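Local atomic coordinates of sugar ABC transporter substrate-binding protein (Treponema pallidum subsp. pallidum, PDB entry 5U2P), a protein that probably binds a sugar or another small solute in the periplasm and passes it to an ABC importer, its natural ligand being unestablished. Residues L209-T214 against S390-D394; A296-L300 against S365-K369; S187-T191 against A375-Y379; N243-R247 against D394-T400. One frame throughout, in Å; residues are numbered along the deposited sequence.

Contact 1: residues L209-T214 against S390-D394; sequences LVKRAT and SVFPD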
# COMPACT_ATOMS: atom_id res chain seq x y z
N LEU A 209 -9.69 1.44 -13.53
CA LEU A 209 -10.05 2.82 -13.22
C LEU A 209 -8.82 3.72 -13.35
O LEU A 209 -8.91 4.80 -13.92
CB LEU A 209 -10.65 2.93 -11.82
CG LEU A 209 -11.18 4.31 -11.43
CD1 LEU A 209 -12.41 4.68 -12.26
CD2 LEU A 209 -11.49 4.39 -9.94
N VAL A 210 -7.69 3.30 -12.80
CA VAL A 210 -6.46 4.09 -12.91
C VAL A 210 -6.08 4.23 -14.39
O VAL A 210 -5.69 5.31 -14.85
CB VAL A 210 -5.31 3.47 -12.11
CG1 VAL A 210 -4.02 4.25 -12.33
CG2 VAL A 210 -5.66 3.45 -10.62
N LYS A 211 -6.22 3.14 -15.12
CA LYS A 211 -5.88 3.11 -16.54
C LYS A 211 -6.70 4.13 -17.32
O LYS A 211 -6.15 4.95 -18.07
CB LYS A 211 -6.11 1.70 -17.10
CG LYS A 211 -5.63 1.50 -18.54
CD LYS A 211 -4.10 1.59 -18.62
CE LYS A 211 -3.55 1.05 -19.94
NZ LYS A 211 -3.89 1.92 -21.09
N ARG A 212 -8.02 4.10 -17.15
CA ARG A 212 -8.88 4.96 -17.97
C ARG A 212 -8.83 6.40 -17.45
O ARG A 212 -9.00 7.34 -18.21
CB ARG A 212 -10.33 4.44 -18.03
CG ARG A 212 -11.15 4.37 -16.76
CD ARG A 212 -12.56 3.88 -17.10
NE ARG A 212 -13.39 3.58 -15.93
CZ ARG A 212 -13.39 2.43 -15.27
NH1 ARG A 212 -12.58 1.43 -15.64
NH2 ARG A 212 -14.19 2.26 -14.24
N ALA A 213 -8.53 6.58 -16.16
CA ALA A 213 -8.32 7.92 -15.65
C ALA A 213 -7.04 8.52 -16.25
O ALA A 213 -6.99 9.71 -16.57
CB ALA A 213 -8.25 7.92 -14.12
N THR A 214 -6.03 7.67 -16.41
CA THR A 214 -4.71 8.10 -16.84
C THR A 214 -4.63 8.39 -18.34
O THR A 214 -3.95 9.33 -18.74
CB THR A 214 -3.64 7.07 -16.46
OG1 THR A 214 -3.66 6.86 -15.04
CG2 THR A 214 -2.26 7.56 -16.84
N SER A 390 -2.87 15.17 -10.25
CA SER A 390 -3.49 13.84 -10.15
C SER A 390 -4.47 13.53 -11.28
O SER A 390 -5.12 14.43 -11.81
CB SER A 390 -4.23 13.71 -8.82
OG SER A 390 -4.83 12.43 -8.73
N VAL A 391 -4.57 12.26 -11.64
CA VAL A 391 -5.55 11.84 -12.65
C VAL A 391 -6.94 11.68 -12.05
O VAL A 391 -7.91 11.46 -12.77
CB VAL A 391 -5.16 10.49 -13.32
CG1 VAL A 391 -3.81 10.61 -14.02
CG2 VAL A 391 -5.13 9.34 -12.30
N PHE A 392 -7.02 11.81 -10.72
CA PHE A 392 -8.28 11.65 -10.02
C PHE A 392 -8.80 12.97 -9.49
O PHE A 392 -8.01 13.88 -9.17
CB PHE A 392 -8.13 10.67 -8.85
CG PHE A 392 -7.95 9.24 -9.28
CD1 PHE A 392 -8.90 8.61 -10.09
CD2 PHE A 392 -6.85 8.51 -8.87
CE1 PHE A 392 -8.74 7.31 -10.50
CE2 PHE A 392 -6.69 7.19 -9.28
CZ PHE A 392 -7.64 6.59 -10.09
N PRO A 393 -10.13 13.07 -9.37
CA PRO A 393 -10.70 14.32 -8.85
C PRO A 393 -10.52 14.47 -7.36
O PRO A 393 -10.49 13.49 -6.64
CB PRO A 393 -12.19 14.19 -9.19
CG PRO A 393 -12.29 13.06 -10.15
CD PRO A 393 -11.18 12.14 -9.79
N ASP A 394 -10.44 15.72 -6.90
CA ASP A 394 -10.54 16.03 -5.49
C ASP A 394 -12.02 16.08 -5.13
O ASP A 394 -12.62 17.16 -5.05
CB ASP A 394 -9.84 17.35 -5.19
CG ASP A 394 -9.82 17.69 -3.72
OD1 ASP A 394 -10.15 16.82 -2.89
OD2 ASP A 394 -9.44 18.84 -3.41
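The ring of F392 meets L209, V210 and A213 along one side of helix 191-214, and these apolar touches make up much of the contact. V210 CG2 lies at the ring edge and in its plane, 3.7 Å from F392 CZ, with the two side chains crossing at about a right angle. L209 also comes to the edge, its CG standing 4.0 Å from F392 CE1. A213 CB approaches F392 CE1 obliquely, at 3.7 Å. V391 extends the apolar patch toward the helix end: its CG2 is 3.9 Å from A213 CB, while its CG1 packs 3.9 Å from T214 CA. The CG2 branch of V391 also lies over the rim of one face of the F392 ring.

In the two-lobed fold of the solute-binding proteins, this places the loop after strand 372-374 on the last turns of helix 191-214, within the lobe built around strand 138-145.

Hydrogen bonding stays within each segment. T214 OG1, set anti to its carbonyl carbon (chi1 -58°), turns back to V210 O at 2.6 Å. It arrives from the opposite face of that carbonyl plane to T214 N, so V210 O is gripped twice. On the loop, F392 N donates a nearly straight hydrogen bond of 3.0 Å to S390 OG, closing an ST turn, and S390 OG is itself bonded to A382 O.

Contact 2: residues A296-L300 against S365-K369; sequences AQDVL and SHIEK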
# COMPACT_ATOMS: atom_id res chain seq x y z
N ALA A 296 -16.60 -4.65 2.55
CA ALA A 296 -15.38 -4.16 3.19
C ALA A 296 -14.55 -5.23 3.90
O ALA A 296 -13.32 -5.13 3.95
CB ALA A 296 -15.74 -3.06 4.20
N GLN A 297 -15.20 -6.27 4.43
CA GLN A 297 -14.51 -7.30 5.20
C GLN A 297 -13.70 -8.26 4.31
O GLN A 297 -12.93 -9.08 4.81
CB GLN A 297 -15.51 -8.10 6.04
CG GLN A 297 -16.35 -7.27 7.01
CD GLN A 297 -15.54 -6.71 8.18
OE1 GLN A 297 -14.43 -7.17 8.47
NE2 GLN A 297 -16.10 -5.71 8.87
N ASP A 298 -13.89 -8.15 3.00
CA ASP A 298 -13.29 -9.09 2.06
C ASP A 298 -11.78 -8.87 1.90
O ASP A 298 -11.02 -9.82 1.87
CB ASP A 298 -13.98 -9.01 0.70
CG ASP A 298 -13.76 -7.68 -0.03
OD1 ASP A 298 -13.28 -6.71 0.60
OD2 ASP A 298 -14.10 -7.60 -1.23
N VAL A 299 -11.36 -7.61 1.81
CA VAL A 299 -9.97 -7.29 1.48
C VAL A 299 -9.56 -5.97 2.13
O VAL A 299 -10.39 -5.11 2.37
CB VAL A 299 -9.77 -7.21 -0.05
CG1 VAL A 299 -10.26 -5.87 -0.62
CG2 VAL A 299 -8.34 -7.46 -0.41
N LEU A 300 -8.27 -5.84 2.44
CA LEU A 300 -7.71 -4.57 2.87
C LEU A 300 -7.18 -3.85 1.64
O LEU A 300 -6.86 -4.50 0.64
CB LEU A 300 -6.58 -4.77 3.89
CG LEU A 300 -6.97 -5.40 5.23
CD1 LEU A 300 -5.75 -5.71 6.04
CD2 LEU A 300 -7.89 -4.48 6.00
N SER A 365 -5.91 -12.16 9.84
CA SER A 365 -7.14 -12.29 9.08
C SER A 365 -7.00 -11.95 7.60
O SER A 365 -7.69 -12.52 6.76
CB SER A 365 -8.25 -11.43 9.69
OG SER A 365 -7.88 -10.06 9.76
N HIS A 366 -6.12 -11.00 7.27
CA HIS A 366 -6.02 -10.52 5.90
C HIS A 366 -4.61 -10.59 5.34
O HIS A 366 -4.40 -11.20 4.28
CB HIS A 366 -6.55 -9.08 5.82
CG HIS A 366 -8.04 -8.98 5.97
ND1 HIS A 366 -8.67 -9.04 7.19
CD2 HIS A 366 -9.01 -8.82 5.04
CE1 HIS A 366 -9.98 -8.92 7.01
NE2 HIS A 366 -10.21 -8.77 5.72
N ILE A 367 -3.63 -10.00 6.01
CA ILE A 367 -2.32 -9.84 5.38
C ILE A 367 -1.69 -11.21 5.13
O ILE A 367 -1.20 -11.49 4.04
CB ILE A 367 -1.38 -8.93 6.21
CG1 ILE A 367 -2.00 -7.52 6.36
CG2 ILE A 367 -0.01 -8.84 5.53
CD1 ILE A 367 -1.33 -6.62 7.42
N GLU A 368 -1.74 -12.09 6.12
CA GLU A 368 -1.12 -13.41 5.98
C GLU A 368 -1.78 -14.25 4.88
O GLU A 368 -1.16 -15.16 4.33
CB GLU A 368 -1.16 -14.17 7.30
CG GLU A 368 0.21 -14.46 7.86
CD GLU A 368 0.17 -15.17 9.20
OE1 GLU A 368 -0.94 -15.42 9.72
OE2 GLU A 368 1.25 -15.47 9.74
N LYS A 369 -3.03 -13.92 4.56
CA LYS A 369 -3.81 -14.64 3.57
C LYS A 369 -3.79 -13.95 2.22
O LYS A 369 -4.46 -14.38 1.28
CB LYS A 369 -5.25 -14.80 4.04
CG LYS A 369 -5.39 -15.38 5.44
CD LYS A 369 -6.83 -15.70 5.79
CE LYS A 369 -6.94 -16.32 7.17
NZ LYS A 369 -8.33 -16.76 7.46
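H366 reaches from helix 360-367 to the backbone of Q297, in the loop that leads into strand 300-303. Strands 300-303 and 372-374 run parallel in the mixed sheet of one lobe of this two-lobed binding-protein fold, and the contact joins the approaches to both.

A single hydrogen bond crosses between the segments. H366 CG, anti to its carbonyl carbon (chi1 -72°), sends the ring toward Q297. H366 NE2 donates to Q297 O at 2.9 Å with an angle of 158° at the hydrogen; the oxygen lies near the ring plane, but the nitrogen stands well above the plane of the carbonyl. At the other side of the ring, H366 ND1 donates to S365 OG at 2.9 Å. S365 OG is also bonded to A361 O, so the imidazole is held at both nitrogens and its rotation is fixed. Donation from both would be consistent with a protonated ring.

The other contacts are mostly van der Waals packing. The edge of the imidazole passes V299, with H366 CD2 4.0 Å from V299 CA. L300 points toward the helix and crosses H366 at about a right angle, its CD1 touching H366 CB at 3.5 Å and I367 CG1 at 4.2 Å.

Contact 3: residues S187-T191 against A375-Y379; sequences SFPHT and AIDAY. With EDO (1,2-ethanediol), chain E.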
# COMPACT_ATOMS: atom_id res chain seq x y z
N SER A 187 -2.09 13.12 -2.67
CA SER A 187 -2.80 12.45 -3.77
C SER A 187 -4.32 12.64 -3.72
O SER A 187 -4.88 13.06 -2.71
CB SER A 187 -2.46 10.95 -3.78
OG SER A 187 -2.46 10.41 -2.47
N PHE A 188 -4.96 12.40 -4.87
CA PHE A 188 -6.41 12.36 -4.96
C PHE A 188 -6.78 10.96 -5.43
O PHE A 188 -6.00 10.32 -6.14
CB PHE A 188 -6.98 13.40 -5.95
CG PHE A 188 -6.73 14.83 -5.55
CD1 PHE A 188 -6.46 15.80 -6.51
CD2 PHE A 188 -6.77 15.21 -4.23
CE1 PHE A 188 -6.23 17.11 -6.15
CE2 PHE A 188 -6.54 16.53 -3.86
CZ PHE A 188 -6.26 17.48 -4.83
N PRO A 189 -7.95 10.45 -5.03
CA PRO A 189 -8.81 11.02 -4.01
C PRO A 189 -8.14 10.78 -2.67
O PRO A 189 -7.11 10.09 -2.64
CB PRO A 189 -10.11 10.22 -4.15
CG PRO A 189 -9.68 8.91 -4.71
CD PRO A 189 -8.46 9.18 -5.56
N HIS A 190 -8.70 11.34 -1.60
CA HIS A 190 -8.17 11.06 -0.27
C HIS A 190 -8.26 9.56 0.05
O HIS A 190 -9.12 8.85 -0.44
CB HIS A 190 -8.93 11.87 0.78
CG HIS A 190 -8.35 11.69 2.14
ND1 HIS A 190 -8.84 10.77 3.05
CD2 HIS A 190 -7.26 12.25 2.72
CE1 HIS A 190 -8.09 10.79 4.14
NE2 HIS A 190 -7.13 11.67 3.96
N THR A 191 -7.34 9.10 0.91
CA THR A 191 -7.28 7.72 1.37
C THR A 191 -8.62 7.05 1.69
O THR A 191 -8.82 5.89 1.38
CB THR A 191 -6.42 7.67 2.67
OG1 THR A 191 -5.25 8.49 2.51
CG2 THR A 191 -6.04 6.26 3.01
N ALA A 375 -4.67 0.36 -3.17
CA ALA A 375 -5.57 1.49 -3.24
C ALA A 375 -5.22 2.42 -4.39
O ALA A 375 -4.04 2.66 -4.67
CB ALA A 375 -5.56 2.28 -1.91
N ILE A 376 -6.24 2.97 -5.04
CA ILE A 376 -6.01 3.77 -6.24
C ILE A 376 -5.18 5.04 -6.00
O ILE A 376 -4.55 5.53 -6.95
CB ILE A 376 -7.34 4.16 -6.91
CG1 ILE A 376 -8.23 4.94 -5.94
CG2 ILE A 376 -8.03 2.92 -7.45
CD1 ILE A 376 -9.48 5.59 -6.60
N ASP A 377 -5.10 5.54 -4.76
CA ASP A 377 -4.29 6.73 -4.49
C ASP A 377 -2.81 6.40 -4.30
O ASP A 377 -2.00 7.30 -4.16
CB ASP A 377 -4.81 7.52 -3.25
CG ASP A 377 -4.73 6.74 -1.95
OD1 ASP A 377 -4.73 5.49 -1.99
OD2 ASP A 377 -4.72 7.41 -0.87
N ALA A 378 -2.46 5.11 -4.31
CA ALA A 378 -1.06 4.72 -4.08
C ALA A 378 -0.25 4.78 -5.37
O ALA A 378 0.99 4.82 -5.33
CB ALA A 378 -1.00 3.33 -3.48
N TYR A 379 -0.94 4.79 -6.51
CA TYR A 379 -0.27 4.81 -7.81
C TYR A 379 0.37 6.19 -8.05
O TYR A 379 -0.17 7.23 -7.65
CB TYR A 379 -1.27 4.50 -8.94
CG TYR A 379 -1.79 3.10 -8.95
CD1 TYR A 379 -2.89 2.73 -8.18
CD2 TYR A 379 -1.17 2.12 -9.71
CE1 TYR A 379 -3.35 1.43 -8.18
CE2 TYR A 379 -1.63 0.83 -9.72
CZ TYR A 379 -2.73 0.49 -8.97
OH TYR A 379 -3.17 -0.81 -9.00
C1 EDO E . -1.42 4.09 0.92
O1 EDO E . -1.89 3.62 2.19
C2 EDO E . -2.53 4.21 -0.11
O2 EDO E . -3.85 4.31 0.43
O HOH W 1 -4.77 10.13 -1.07
O HOH W 2 -1.33 8.11 -0.49
O HOH W 3 -3.15 7.35 1.24
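D377 points into the turn formed by S187, P189 and T191, and its CB packs 3.5 Å from P189 O. Its CG occupies the cramped site between backbone N and carbonyl carbon (chi1 64°), which carries the carboxylate on toward the first residue of helix 191-214. There D377 OD2 lies 3.4 Å from T191 CA. Beside this polar core the ring of P189 crosses I376 at about a right angle, with P189 CG 3.8 Å from I376 CD1.

Water bridges the polar groups where they do not bond directly. Water 1 is hydrogen-bonded to S187 OG, P189 O and D377 OD2, the last at 2.7 Å. Water 3 donates to D377 OD2 at 2.6 Å and is also bonded to T191 OG1. The other carboxylate oxygen, D377 OD1, accepts from O2 of 1,2-ethanediol at 2.8 Å.

Farther out, the cis peptide before P189 shapes the turn, and H190, at the N-cap position, is tied through NE2 to S183 O. Q383 NE2 is bonded to D377 O, and T198 OG1 to I376 N. The contact lies at the start of helix 191-214 in the lobe holding strand 138-145, whose N140 and S138 also bond the diol, probably from the crystallisation liquor. A carboxylate met by a diol hydroxyl and by ordered water is consistent with a polar site able to take hydroxyl groups, though this does not identify a natural ligand.

Contact 4: residues N243-R247 against D394-T400; sequences NKHHR and DFAAYVT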
# COMPACT_ATOMS: atom_id res chain seq x y z
N ASN A 243 -14.58 16.14 9.41
CA ASN A 243 -14.59 17.60 9.29
C ASN A 243 -13.81 18.04 8.05
O ASN A 243 -12.59 17.82 7.97
CB ASN A 243 -14.00 18.24 10.55
CG ASN A 243 -14.26 19.72 10.64
OD1 ASN A 243 -14.14 20.44 9.65
ND2 ASN A 243 -14.64 20.19 11.83
N LYS A 244 -14.50 18.68 7.10
CA LYS A 244 -13.85 19.13 5.87
C LYS A 244 -12.69 20.06 6.20
O LYS A 244 -11.64 20.02 5.55
CB LYS A 244 -14.84 19.85 4.94
CG LYS A 244 -14.24 20.27 3.59
CD LYS A 244 -15.25 21.01 2.71
CE LYS A 244 -14.62 21.42 1.38
NZ LYS A 244 -15.55 22.21 0.51
N HIS A 245 -12.87 20.88 7.23
CA HIS A 245 -11.89 21.91 7.57
C HIS A 245 -10.65 21.33 8.23
O HIS A 245 -9.63 22.01 8.34
CB HIS A 245 -12.54 22.95 8.49
CG HIS A 245 -13.84 23.48 7.96
ND1 HIS A 245 -13.96 24.02 6.70
CD2 HIS A 245 -15.07 23.53 8.52
CE1 HIS A 245 -15.22 24.39 6.51
NE2 HIS A 245 -15.91 24.11 7.59
N HIS A 246 -10.74 20.07 8.65
CA HIS A 246 -9.64 19.40 9.33
C HIS A 246 -8.88 18.46 8.40
O HIS A 246 -7.81 17.98 8.75
CB HIS A 246 -10.14 18.60 10.54
CG HIS A 246 -10.73 19.45 11.63
ND1 HIS A 246 -11.39 20.63 11.38
CD2 HIS A 246 -10.78 19.27 12.97
CE1 HIS A 246 -11.81 21.15 12.52
NE2 HIS A 246 -11.45 20.34 13.50
N ARG A 247 -9.44 18.20 7.22
CA ARG A 247 -8.84 17.20 6.34
C ARG A 247 -7.41 17.57 5.91
O ARG A 247 -6.66 16.71 5.48
CB ARG A 247 -9.71 16.98 5.10
CG ARG A 247 -9.17 15.88 4.16
CD ARG A 247 -10.13 15.52 3.03
NE ARG A 247 -10.29 16.59 2.05
CZ ARG A 247 -9.44 16.84 1.06
NH1 ARG A 247 -8.35 16.10 0.92
NH2 ARG A 247 -9.68 17.84 0.21
N ASP A 394 -10.44 15.72 -6.90
CA ASP A 394 -10.54 16.03 -5.49
C ASP A 394 -12.02 16.08 -5.13
O ASP A 394 -12.62 17.16 -5.05
CB ASP A 394 -9.84 17.35 -5.19
CG ASP A 394 -9.82 17.69 -3.72
OD1 ASP A 394 -10.15 16.82 -2.89
OD2 ASP A 394 -9.44 18.84 -3.41
N PHE A 395 -12.64 14.91 -4.99
CA PHE A 395 -14.06 14.81 -4.70
C PHE A 395 -14.49 15.60 -3.46
O PHE A 395 -15.58 16.18 -3.43
CB PHE A 395 -14.47 13.35 -4.53
CG PHE A 395 -14.60 12.60 -5.81
CD1 PHE A 395 -15.59 12.94 -6.70
CD2 PHE A 395 -13.76 11.55 -6.11
CE1 PHE A 395 -15.73 12.25 -7.89
CE2 PHE A 395 -13.89 10.86 -7.29
CZ PHE A 395 -14.87 11.20 -8.18
N ALA A 396 -13.65 15.63 -2.43
CA ALA A 396 -14.03 16.30 -1.19
C ALA A 396 -14.24 17.80 -1.41
O ALA A 396 -15.01 18.44 -0.69
CB ALA A 396 -12.97 16.07 -0.09
N ALA A 397 -13.56 18.35 -2.41
CA ALA A 397 -13.71 19.77 -2.72
C ALA A 397 -15.11 20.08 -3.23
O ALA A 397 -15.55 21.23 -3.15
CB ALA A 397 -12.67 20.18 -3.74
N TYR A 398 -15.79 19.07 -3.75
CA TYR A 398 -17.16 19.25 -4.27
C TYR A 398 -18.20 19.30 -3.15
O TYR A 398 -19.36 19.66 -3.39
CB TYR A 398 -17.54 18.11 -5.22
CG TYR A 398 -16.62 17.91 -6.40
CD1 TYR A 398 -15.75 18.91 -6.83
CD2 TYR A 398 -16.62 16.70 -7.09
CE1 TYR A 398 -14.90 18.70 -7.92
CE2 TYR A 398 -15.78 16.49 -8.18
CZ TYR A 398 -14.93 17.49 -8.59
OH TYR A 398 -14.10 17.27 -9.67
N VAL A 399 -17.80 18.93 -1.94
CA VAL A 399 -18.74 18.77 -0.84
C VAL A 399 -18.82 20.08 -0.05
O VAL A 399 -18.06 20.31 0.88
CB VAL A 399 -18.34 17.62 0.11
CG1 VAL A 399 -19.39 17.44 1.19
CG2 VAL A 399 -18.17 16.32 -0.67
N THR A 400 -19.75 20.93 -0.45
CA THR A 400 -19.98 22.18 0.25
C THR A 400 -21.38 22.16 0.84
O THR A 400 -22.09 21.16 0.75
CB THR A 400 -19.81 23.39 -0.69
OG1 THR A 400 -20.34 24.56 -0.06
CG2 THR A 400 -20.53 23.15 -2.00
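K244 and R247 reach side by side from the loop between helices 227-238 and 251-258 to the turn of 394-400, which leads toward helix 406-417. Both segments lie in the lobe of the two-lobed binding-protein fold that carries the chain's C-terminal helix, and A396 and V399 also pack on helix 227-238.

From CB, K244 runs fully extended, with CG anti to the backbone N (chi1 -176°). K244 CD passes 3.4 Å from V399 O. K244 CE lies 3.6 Å from both A396 O and V399 O, which approach from the same side. At the tip, K244 NZ donates a long hydrogen bond of 3.2 Å to V399 O, approaching from well above the carbonyl plane. K244 NZ also stands 3.8 Å from A397 O, so its charge faces a cluster of backbone oxygens where the turn ends.

R247 bends at chi3 (69°), which brings its guanidinium against A396, with NE 3.5 Å from A396 CB. Beyond it the group meets the carboxylate of D394 from the opposite direction, the two planes turned 72° apart. The salt bridge is long and weak and rests on charge alone: R247 NH2 is 3.3 Å from D394 OD1, which lies well out of the guanidinium plane.

From the N terminus, the chain meets contact 3 at 187-191, where helix 191-214 begins, contact 1 at that helix's end, 243-247 of contact 4 and 296-300 of contact 2. Contact 2 closes first, at 365-369, nested inside the other three loops. After strand 372-374 the returning chain closes contacts 3, 1 and 4 in turn, so these cross one another and fasten it to both ends of helix 191-214 and to the loop after helix 227-238; contact 2 joins helix 360-367 to the approach to strand 300-303. Contacts 1 and 4 share D394, and F188 of contact 3 touches it. Contact 2 touches none of the others; contact 3 comes nearest, about 7 Å between nearest atoms.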